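Local coordinates for early 35 kDa protein (Autographa californica nucleopolyhedrovirus, PDB 1P35) that inhibits caspases to block the host cell's apoptotic response to viral infection and also suppresses the host's antiviral RNA interference, at residues A[28-33]-A[163-168]. Sequence-based numbering, arbitrary orientation.
Sequences VYINKI and NQVLSF
N31 and Q164 form the firmer of two hydrogen-bonded pairs joining antiparallel strands 28-33 and 164-168: N31 N reaches Q164 O at 3.0 Å, and Q164 N returns to N31 O at 2.8 Å, nearly straight at 175°. At the Y29–L166 pair only one bond is good, Y29 N to L166 O (3.0 Å); the return bond from L166 N is bent and weak.

Side chains alternate between the two faces. On the N31 face, L166 swings its CG between its backbone N and carbonyl carbon (chi1 69°), which brings CD1 to 3.8 Å from Y29 CB. Farther along the same face, N31 OD1 lies against the CB and CG of Q164, 3.4 Å from CB, with the amide planes 64° apart. On the other face, I30 and V165 run side by side, CG1 to CG1 at 3.9 Å, and V28 CG2 meets S167 CB at 3.7 Å. Where K32 and N163 face each other, the side chains cross, K32 CE 3.2 Å from N163 OD1, which R63 NE reaches by a weak hydrogen bond.

Y100 OH holds N31 OD1 by a hydrogen bond, T56 OG1 binds S167 OG, and F46 stacks on the Y29 ring. The contact joins two interior sheet strands, each with a further partner: 24-33 pairs with 10-21, 164-170 runs parallel to 98-106, and strand 42-48 packs against Y29, N31 and L166.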
ATOM      1  N   VAL A  28      16.695 -10.477   1.176  1.00 31.30           N
ATOM      2  CA  VAL A  28      15.614 -10.050   0.322  1.00 32.96           C
ATOM      3  C   VAL A  28      16.263  -8.857  -0.374  1.00 33.18           C
ATOM      4  O   VAL A  28      16.877  -7.953   0.266  1.00 25.99           O
ATOM      5  CB  VAL A  28      14.338  -9.651   1.105  1.00 19.64           C
ATOM      6  CG1 VAL A  28      13.349  -8.975   0.139  1.00 22.87           C
ATOM      7  CG2 VAL A  28      13.629 -10.888   1.611  1.00 18.80           C
ATOM      8  N   TYR A  29      16.178  -8.871  -1.697  1.00 30.62           N
ATOM      9  CA  TYR A  29      16.865  -7.860  -2.460  1.00 25.34           C
ATOM     10  C   TYR A  29      15.888  -7.526  -3.585  1.00 34.00           C
ATOM     11  O   TYR A  29      15.490  -8.422  -4.351  1.00 27.67           O
ATOM     12  CB  TYR A  29      18.203  -8.449  -3.011  1.00 21.85           C
ATOM     13  CG  TYR A  29      19.125  -7.398  -3.653  1.00 39.93           C
ATOM     14  CD1 TYR A  29      18.810  -6.878  -4.887  1.00 22.60           C
ATOM     15  CD2 TYR A  29      20.260  -6.883  -2.985  1.00 20.77           C
ATOM     16  CE1 TYR A  29      19.553  -5.881  -5.477  1.00 27.35           C
ATOM     17  CE2 TYR A  29      21.050  -5.840  -3.575  1.00 20.51           C
ATOM     18  CZ  TYR A  29      20.658  -5.352  -4.852  1.00 28.37           C
ATOM     19  OH  TYR A  29      21.328  -4.351  -5.547  1.00 26.34           O
ATOM     20  N   ILE A  30      15.525  -6.241  -3.658  1.00 31.15           N
ATOM     21  CA  ILE A  30      14.557  -5.717  -4.618  1.00 23.18           C
ATOM     22  C   ILE A  30      15.123  -4.454  -5.275  1.00 43.31           C
ATOM     23  O   ILE A  30      15.730  -3.567  -4.591  1.00 28.80           O
ATOM     24  CB  ILE A  30      13.238  -5.250  -3.882  1.00 28.50           C
ATOM     25  CG1 ILE A  30      12.514  -6.413  -3.261  1.00 20.79           C
ATOM     26  CG2 ILE A  30      12.269  -4.552  -4.829  1.00 27.97           C
ATOM     27  CD1 ILE A  30      12.150  -6.076  -1.768  1.00 23.09           C
ATOM     28  N   ASN A  31      14.957  -4.363  -6.594  1.00 23.50           N
ATOM     29  CA  ASN A  31      15.387  -3.121  -7.263  1.00 29.91           C
ATOM     30  C   ASN A  31      14.515  -2.848  -8.473  1.00 34.81           C
ATOM     31  O   ASN A  31      13.612  -3.628  -8.776  1.00 40.30           O
ATOM     32  CB  ASN A  31      16.884  -3.135  -7.666  1.00 34.16           C
ATOM     33  CG  ASN A  31      17.229  -4.145  -8.763  1.00 26.16           C
ATOM     34  OD1 ASN A  31      16.356  -4.763  -9.395  1.00 30.37           O
ATOM     35  ND2 ASN A  31      18.532  -4.337  -8.973  1.00 17.28           N
ATOM     36  N   LYS A  32      14.762  -1.731  -9.144  1.00 29.39           N
ATOM     37  CA  LYS A  32      13.988  -1.397 -10.329  1.00 33.87           C
ATOM     38  C   LYS A  32      14.828  -0.989 -11.510  1.00 28.92           C
ATOM     39  O   LYS A  32      15.450   0.084 -11.510  1.00 36.28           O
ATOM     40  CB  LYS A  32      12.959  -0.321  -9.993  1.00 34.28           C
ATOM     41  CG  LYS A  32      11.965  -0.022 -11.108  1.00 55.87           C
ATOM     42  CD  LYS A  32      10.844   0.896 -10.625  1.00 48.96           C
ATOM     43  CE  LYS A  32      10.130   0.269  -9.426  1.00 54.55           C
ATOM     44  NZ  LYS A  32       8.986   1.061  -8.945  1.00 33.80           N
ATOM     45  N   ILE A  33      14.842  -1.835 -12.529  1.00 32.32           N
ATOM     46  CA  ILE A  33      15.638  -1.574 -13.753  1.00 31.10           C
ATOM     47  C   ILE A  33      14.866  -0.854 -14.863  1.00 40.76           C
ATOM     48  O   ILE A  33      13.759  -1.226 -15.211  1.00 57.10           O
ATOM     49  CB  ILE A  33      16.252  -2.913 -14.279  1.00 41.84           C
ATOM     50  CG1 ILE A  33      17.239  -3.425 -13.221  1.00 35.28           C
ATOM     51  CG2 ILE A  33      16.955  -2.712 -15.659  1.00 29.11           C
ATOM     52  CD1 ILE A  33      17.860  -4.778 -13.489  1.00 53.53           C
ATOM     53  N   ASN A 163       9.053  -4.108 -10.330  1.00 29.98           N
ATOM     54  CA  ASN A 163      10.106  -4.266  -9.333  1.00 33.67           C
ATOM     55  C   ASN A 163      10.690  -5.633  -9.707  1.00 41.05           C
ATOM     56  O   ASN A 163       9.910  -6.562 -10.084  1.00 32.74           O
ATOM     57  CB  ASN A 163       9.566  -4.385  -7.908  1.00 36.01           C
ATOM     58  CG  ASN A 163       9.160  -3.035  -7.315  1.00 40.88           C
ATOM     59  OD1 ASN A 163       9.946  -2.099  -7.268  1.00 48.76           O
ATOM     60  ND2 ASN A 163       7.934  -2.954  -6.853  1.00 42.03           N
ATOM     61  N   GLN A 164      12.026  -5.763  -9.638  1.00 39.15           N
ATOM     62  CA  GLN A 164      12.699  -7.024  -9.940  1.00 26.91           C
ATOM     63  C   GLN A 164      13.059  -7.510  -8.555  1.00 28.60           C
ATOM     64  O   GLN A 164      13.714  -6.785  -7.822  1.00 27.78           O
ATOM     65  CB  GLN A 164      13.959  -6.831 -10.760  1.00 23.12           C
ATOM     66  CG  GLN A 164      13.868  -5.730 -11.808  1.00 29.08           C
ATOM     67  CD  GLN A 164      12.688  -5.879 -12.693  1.00 54.96           C
ATOM     68  OE1 GLN A 164      12.194  -6.992 -12.906  1.00 60.13           O
ATOM     69  NE2 GLN A 164      12.226  -4.763 -13.248  1.00 52.28           N
ATOM     70  N   VAL A 165      12.651  -8.730  -8.189  1.00 25.17           N
ATOM     71  CA  VAL A 165      12.855  -9.180  -6.822  1.00 20.63           C
ATOM     72  C   VAL A 165      13.522 -10.549  -6.672  1.00 32.18           C
ATOM     73  O   VAL A 165      13.620 -11.330  -7.632  1.00 34.09           O
ATOM     74  CB  VAL A 165      11.484  -9.157  -6.079  1.00 23.26           C
ATOM     75  CG1 VAL A 165      10.723  -7.849  -6.414  1.00 27.66           C
ATOM     76  CG2 VAL A 165      10.583 -10.334  -6.566  1.00 29.76           C
ATOM     77  N   LEU A 166      14.051 -10.806  -5.477  1.00 26.37           N
ATOM     78  CA  LEU A 166      14.690 -12.091  -5.201  1.00 32.97           C
ATOM     79  C   LEU A 166      14.815 -12.187  -3.712  1.00 37.69           C
ATOM     80  O   LEU A 166      14.804 -11.178  -3.030  1.00 29.84           O
ATOM     81  CB  LEU A 166      16.078 -12.213  -5.824  1.00 27.46           C
ATOM     82  CG  LEU A 166      17.225 -11.334  -5.265  1.00 39.11           C
ATOM     83  CD1 LEU A 166      17.965 -12.050  -4.163  1.00 33.07           C
ATOM     84  CD2 LEU A 166      18.241 -11.047  -6.353  1.00 28.05           C
ATOM     85  N   SER A 167      14.882 -13.417  -3.217  1.00 31.20           N
ATOM     86  CA  SER A 167      15.078 -13.673  -1.810  1.00 28.36           C
ATOM     87  C   SER A 167      15.594 -15.102  -1.661  1.00 35.08           C
ATOM     88  O   SER A 167      15.228 -15.977  -2.419  1.00 32.53           O
ATOM     89  CB  SER A 167      13.783 -13.458  -1.015  1.00 25.76           C
ATOM     90  OG  SER A 167      12.689 -14.168  -1.574  1.00 46.56           O
ATOM     91  N   PHE A 168      16.447 -15.336  -0.677  1.00 34.40           N
ATOM     92  CA  PHE A 168      16.983 -16.658  -0.504  1.00 26.35           C
ATOM     93  C   PHE A 168      17.597 -16.768   0.895  1.00 37.04           C
ATOM     94  O   PHE A 168      17.869 -15.741   1.546  1.00 30.01           O
ATOM     95  CB  PHE A 168      18.021 -16.937  -1.629  1.00 25.44           C
ATOM     96  CG  PHE A 168      19.241 -15.993  -1.598  1.00 34.76           C
ATOM     97  CD1 PHE A 168      20.142 -16.021  -0.532  1.00 29.40           C
ATOM     98  CD2 PHE A 168      19.423 -15.035  -2.597  1.00 33.79           C
ATOM     99  CE1 PHE A 168      21.209 -15.087  -0.452  1.00 24.29           C
ATOM    100  CE2 PHE A 168      20.467 -14.109  -2.541  1.00 19.69           C
ATOM    101  CZ  PHE A 168      21.363 -14.136  -1.452  1.00 19.73           C
TER